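Beta-lactamase domain protein (Burkholderia ambifaria, PDB 5I0P) binds two zinc ions in a metallo-beta-lactamase-type site and is probably a metal-dependent hydrolase, its substrate not established. Local coordinates at residues Leu127-Leu131 with Gly132-Phe136; Thr209-His213 with Ser214-Cys218. All coordinates share one frame; numbering follows the deposited sequence.

Interaction 1. Residues Leu127-Leu131 with Gly132-Phe136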
loop_
_atom_site.group_PDB
_atom_site.type_symbol
_atom_site.label_atom_id
_atom_site.label_comp_id
_atom_site.label_asym_id
_atom_site.label_seq_id
_atom_site.Cartn_x
_atom_site.Cartn_y
_atom_site.Cartn_z
ATOM N N LEU A 127 -13.812 -10.291 -6.674
ATOM C CA LEU A 127 -12.637 -9.625 -6.129
ATOM C C LEU A 127 -11.364 -10.402 -6.453
ATOM O O LEU A 127 -11.290 -11.602 -6.184
ATOM C CB LEU A 127 -12.788 -9.503 -4.610
ATOM C CG LEU A 127 -11.464 -9.266 -3.890
ATOM C CD1 LEU A 127 -11.005 -7.855 -4.182
ATOM C CD2 LEU A 127 -11.589 -9.523 -2.383
ATOM N N TRP A 128 -10.350 -9.709 -6.986
ATOM C CA TRP A 128 -9.019 -10.272 -7.226
ATOM C C TRP A 128 -8.020 -9.693 -6.216
ATOM O O TRP A 128 -7.855 -8.471 -6.121
ATOM C CB TRP A 128 -8.559 -9.999 -8.671
ATOM C CG TRP A 128 -9.407 -10.723 -9.736
ATOM C CD1 TRP A 128 -10.765 -10.694 -9.852
ATOM C CD2 TRP A 128 -8.932 -11.532 -10.829
ATOM N NE1 TRP A 128 -11.171 -11.453 -10.921
ATOM C CE2 TRP A 128 -10.068 -11.985 -11.536
ATOM C CE3 TRP A 128 -7.655 -11.930 -11.267
ATOM C CZ2 TRP A 128 -9.975 -12.846 -12.651
ATOM C CZ3 TRP A 128 -7.557 -12.764 -12.364
ATOM C CH2 TRP A 128 -8.723 -13.232 -13.044
ATOM N N MET A 129 -7.327 -10.570 -5.485
ATOM C CA MET A 129 -6.465 -10.152 -4.378
ATOM C C MET A 129 -5.483 -11.282 -4.056
ATOM O O MET A 129 -5.716 -12.453 -4.388
ATOM C CB MET A 129 -7.309 -9.801 -3.152
ATOM C CG MET A 129 -6.716 -8.889 -2.127
ATOM S SD MET A 129 -8.063 -8.377 -1.036
ATOM C CE MET A 129 -7.242 -7.298 0.154
ATOM N N THR A 130 -4.384 -10.930 -3.406
ATOM C CA THR A 130 -3.495 -11.982 -2.936
ATOM C C THR A 130 -4.083 -12.630 -1.690
ATOM O O THR A 130 -4.887 -12.029 -0.965
ATOM C CB THR A 130 -2.088 -11.470 -2.613
ATOM O OG1 THR A 130 -2.147 -10.553 -1.517
ATOM C CG2 THR A 130 -1.410 -10.836 -3.833
ATOM N N LEU A 131 -3.686 -13.886 -1.471
ATOM C CA LEU A 131 -4.176 -14.653 -0.331
ATOM C C LEU A 131 -3.828 -13.981 0.997
ATOM O O LEU A 131 -4.659 -13.939 1.912
ATOM C CB LEU A 131 -3.607 -16.066 -0.377
ATOM C CG LEU A 131 -4.121 -17.037 0.697
ATOM C CD1 LEU A 131 -4.204 -18.469 0.137
ATOM C CD2 LEU A 131 -3.277 -17.032 1.991
ATOM N N GLY A 132 -2.575 -13.525 1.159
ATOM C CA GLY A 132 -2.203 -12.917 2.425
ATOM C C GLY A 132 -3.025 -11.675 2.725
ATOM O O GLY A 132 -3.534 -11.505 3.832
ATOM N N GLU A 133 -3.225 -10.826 1.722
ATOM C CA GLU A 133 -3.983 -9.602 1.948
ATOM C C GLU A 133 -5.446 -9.903 2.207
ATOM O O GLU A 133 -6.034 -9.378 3.157
ATOM C CB GLU A 133 -3.835 -8.657 0.746
ATOM C CG GLU A 133 -2.390 -8.277 0.454
ATOM C CD GLU A 133 -1.817 -7.329 1.505
ATOM O OE1 GLU A 133 -2.623 -6.702 2.238
ATOM O OE2 GLU A 133 -0.569 -7.193 1.586
ATOM N N TYR A 134 -6.041 -10.786 1.398
ATOM C CA TYR A 134 -7.449 -11.097 1.582
ATOM C C TYR A 134 -7.693 -11.712 2.951
ATOM O O TYR A 134 -8.553 -11.248 3.704
ATOM C CB TYR A 134 -7.927 -12.029 0.473
ATOM C CG TYR A 134 -9.372 -12.439 0.657
ATOM C CD1 TYR A 134 -10.406 -11.570 0.385
ATOM C CD2 TYR A 134 -9.689 -13.675 1.151
ATOM C CE1 TYR A 134 -11.737 -11.960 0.582
ATOM C CE2 TYR A 134 -10.991 -14.063 1.371
ATOM C CZ TYR A 134 -12.021 -13.215 1.079
ATOM O OH TYR A 134 -13.336 -13.637 1.287
ATOM N N MET A 135 -6.909 -12.728 3.307
ATOM C CA MET A 135 -7.028 -13.388 4.607
ATOM C C MET A 135 -6.835 -12.395 5.757
ATOM O O MET A 135 -7.670 -12.303 6.663
ATOM C CB MET A 135 -5.974 -14.490 4.687
ATOM C CG MET A 135 -6.483 -15.862 5.004
ATOM S SD MET A 135 -7.617 -16.444 3.782
ATOM C CE MET A 135 -6.700 -17.864 3.182
ATOM N N PHE A 136 -5.749 -11.609 5.717
ATOM C CA PHE A 136 -5.529 -10.607 6.755
ATOM C C PHE A 136 -6.672 -9.602 6.807
ATOM O O PHE A 136 -7.130 -9.228 7.897
ATOM C CB PHE A 136 -4.213 -9.862 6.535
ATOM C CG PHE A 136 -3.782 -9.086 7.727
ATOM C CD1 PHE A 136 -3.869 -9.639 8.979
ATOM C CD2 PHE A 136 -3.336 -7.781 7.607
ATOM C CE1 PHE A 136 -3.492 -8.914 10.100
ATOM C CE2 PHE A 136 -2.956 -7.041 8.724
ATOM C CZ PHE A 136 -3.038 -7.608 9.974
#

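Interaction 2. Residues Thr209-His213 with Ser214-Cys218. With ZN (zinc ion), chain E.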
loop_
_atom_site.group_PDB
_atom_site.type_symbol
_atom_site.label_atom_id
_atom_site.label_comp_id
_atom_site.label_asym_id
_atom_site.label_seq_id
_atom_site.Cartn_x
_atom_site.Cartn_y
_atom_site.Cartn_z
ATOM N N THR A 209 4.933 -9.030 -6.014
ATOM C CA THR A 209 4.583 -8.981 -4.595
ATOM C C THR A 209 5.641 -8.215 -3.818
ATOM O O THR A 209 6.836 -8.341 -4.088
ATOM C CB THR A 209 4.462 -10.375 -3.993
ATOM O OG1 THR A 209 5.706 -11.056 -4.165
ATOM C CG2 THR A 209 3.405 -11.145 -4.706
ATOM N N GLY A 210 5.188 -7.481 -2.814
ATOM C CA GLY A 210 6.075 -6.732 -1.949
ATOM C C GLY A 210 5.745 -7.036 -0.503
ATOM O O GLY A 210 4.635 -7.427 -0.173
ATOM N N TYR A 211 6.748 -6.903 0.358
ATOM C CA TYR A 211 6.593 -7.314 1.748
ATOM C C TYR A 211 7.042 -6.187 2.672
ATOM O O TYR A 211 7.742 -5.264 2.261
ATOM C CB TYR A 211 7.371 -8.614 2.008
ATOM C CG TYR A 211 6.922 -9.728 1.094
ATOM C CD1 TYR A 211 5.822 -10.514 1.419
ATOM C CD2 TYR A 211 7.557 -9.959 -0.108
ATOM C CE1 TYR A 211 5.372 -11.520 0.566
ATOM C CE2 TYR A 211 7.126 -10.941 -0.964
ATOM C CZ TYR A 211 6.032 -11.727 -0.622
ATOM O OH TYR A 211 5.604 -12.713 -1.484
ATOM N N GLY A 212 6.637 -6.263 3.936
ATOM C CA GLY A 212 7.074 -5.268 4.891
ATOM C C GLY A 212 6.062 -4.184 5.184
ATOM O O GLY A 212 5.969 -3.711 6.320
ATOM N N HIS A 213 5.312 -3.762 4.168
ATOM C CA HIS A 213 4.200 -2.835 4.348
ATOM C C HIS A 213 2.905 -3.566 4.713
ATOM O O HIS A 213 2.128 -3.089 5.543
ATOM C CB HIS A 213 4.042 -1.990 3.076
ATOM C CG HIS A 213 2.880 -1.051 3.104
ATOM N ND1 HIS A 213 2.817 0.037 3.950
ATOM C CD2 HIS A 213 1.761 -1.003 2.344
ATOM C CE1 HIS A 213 1.680 0.681 3.747
ATOM N NE2 HIS A 213 1.028 0.078 2.768
ATOM N N SER A 214 2.701 -4.746 4.147
ATOM C CA SER A 214 1.476 -5.523 4.302
ATOM C C SER A 214 1.818 -6.978 3.988
ATOM O O SER A 214 2.927 -7.263 3.502
ATOM C CB SER A 214 0.366 -5.005 3.369
ATOM O OG SER A 214 0.750 -5.100 2.006
ATOM N N PRO A 215 0.898 -7.925 4.270
ATOM C CA PRO A 215 1.257 -9.347 4.148
ATOM C C PRO A 215 1.880 -9.732 2.819
ATOM O O PRO A 215 2.922 -10.411 2.790
ATOM C CB PRO A 215 -0.095 -10.054 4.340
ATOM C CG PRO A 215 -0.855 -9.187 5.197
ATOM C CD PRO A 215 -0.455 -7.781 4.840
ATOM N N GLU A 216 1.265 -9.304 1.715
ATOM C CA GLU A 216 1.598 -9.805 0.391
ATOM C C GLU A 216 1.099 -8.804 -0.642
ATOM O O GLU A 216 0.108 -9.057 -1.345
ATOM C CB GLU A 216 0.977 -11.192 0.168
ATOM C CG GLU A 216 1.494 -11.906 -1.079
ATOM C CD GLU A 216 0.724 -13.216 -1.425
ATOM O OE1 GLU A 216 -0.137 -13.696 -0.637
ATOM O OE2 GLU A 216 1.005 -13.783 -2.495
ATOM N N HIS A 217 1.784 -7.666 -0.722
ATOM C CA HIS A 217 1.290 -6.512 -1.468
ATOM C C HIS A 217 1.372 -6.761 -2.966
ATOM O O HIS A 217 2.405 -7.201 -3.480
ATOM C CB HIS A 217 2.099 -5.279 -1.081
ATOM C CG HIS A 217 1.697 -4.037 -1.815
ATOM N ND1 HIS A 217 2.052 -3.801 -3.129
ATOM C CD2 HIS A 217 0.988 -2.954 -1.413
ATOM C CE1 HIS A 217 1.555 -2.639 -3.511
ATOM N NE2 HIS A 217 0.924 -2.093 -2.482
ATOM N N CYS A 218 0.288 -6.487 -3.679
ATOM C CA CYS A 218 0.241 -6.765 -5.117
ATOM C C CYS A 218 0.448 -5.463 -5.875
ATOM O O CYS A 218 -0.418 -4.590 -5.858
ATOM C CB CYS A 218 -1.077 -7.424 -5.545
ATOM S SG CYS A 218 -1.240 -7.510 -7.367
HETATM ZN ZN ZN E . -1.128 0.790 2.668
HETATM O O HOH W 1 4.204 -4.995 1.879
#

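Interaction 1. Residues Leu127-Leu131 with Gly132-Phe136
Gly-132 follows Leu-131 in the first turn of helix 131-141, whose start packs against Thr-130. The backbone N of Gly-132 is held by the carboxylate of Glu-216, and its carbonyl receives Phe-136 N one turn on. Glu-133 sets off alongside Thr-130 in the same direction, and CG of Glu-133 lies 3.0 Å from OG1 of Thr-130. The threonine is the N-cap: its OG1 accepts a weak bond from the backbone N of Glu-133 at 3.4 Å, and the same hydroxyl is bonded to the carbonyl of Glu-216. With chi1 of 65°, Thr-130 holds OG1 between its own N and carbonyl carbon, where it can face the start of the helix. Over CB of Glu-133 comes the methyl CE of Met-129, 3.7 Å away, the thioether chain lying across the glutamate's. The glutamate then bends at chi2 (-71°) and turns its carboxylate away, to Ser-214 OG and to the backbone N atoms of Cys-103 and Glu-216; its side chain also touches zinc ligand His-102 and so lies in the second shell of the metal site.

This is a beta-to-alpha turn of the metallo-beta-lactamase fold, where strand 126-130 runs straight into a helix whose axis stands at 103° to it. At Tyr-134 the backbone N donates to Thr-130 O at 2.9 Å, nearly straight. SD of Met-129 lies at the edge of the tyrosine ring, close to its plane, and 4.0 Å from CB of Tyr-134. CD2 of Leu-127 meets the ring obliquely, 3.6 Å from CD1 of Tyr-134, while the far hydroxyl reaches the carbonyl of Pro-186. Met-135 N donates its hydrogen to Leu-131 O, 2.9 Å away, and the bent side chain brings CE of Met-135 to 3.7 Å from CG of Leu-131.

Interaction 2. Residues Thr209-His213 with Ser214-Cys218
Between Gly-210 and His-217, which pair across the hairpin, the chain turns back on itself through His-213 and Ser-214. His-213 and Ser-214 are neighbours in sequence, yet their side chains serve different partners. The imidazole of His-213, with CG anti to the backbone N (chi1 177°), reaches out so that NE2 binds a zinc ion at 2.3 Å; His-102, His-104 and Asp-232 complete that site. On the other side of the ring, ND1 is bonded to the carbonyl of Asn-241, which, with the zinc bond at NE2, helps fix the rotation of the ring and makes that carbonyl a second-shell partner of the metal.

The Ser-214 hydroxyl is turned to Glu-133, while its backbone N donates to a water, 2.7 Å from N to water O. That water also donates weakly to Gly-210 O, 3.2 Å off, so it braces the inside of the loop.

His-217 pairs with Gly-210 by two backbone bonds, N to O and O to N, each 2.9 Å, and its carbonyl also receives a CA-H contact from Thr-209 CA at 3.0 Å. Its CD2 lies near the plane of the His-213 ring, at the edge, 4.3 Å from CD2 of His-213; its NE2 is bonded to the backbone N of Asp-232. Beyond the pair, the edge of the Tyr-211 ring abuts the carbonyl of Pro-215, with CD1 of Tyr-211 3.2 Å from O of Pro-215.

The loop thus closes the antiparallel hairpin of strands 203-210 and 217-222, with Pro-215 resting against helix 131-141 and Cys-218 bonded through its backbone to Thr-101.

How the interactions relate
Interaction 1 is mostly buried, with Leu-131 and Met-135 at its more open side; interaction 2 is partly buried and lies nearer the centre of the chain. The first joins a strand of the seven-stranded sheet to its helix, the second two strands of the six-stranded sheet. The 127-136 contact mixes apolar packing and helical bonds with the N-cap of Thr-130 and the carboxylate of Glu-133, whereas 209-218 relies on beta pairing, a bound water and zinc. Glu-133 and Thr-130 tie the two interactions together, so that the helix start is joined to the loop carrying zinc ligand His-213.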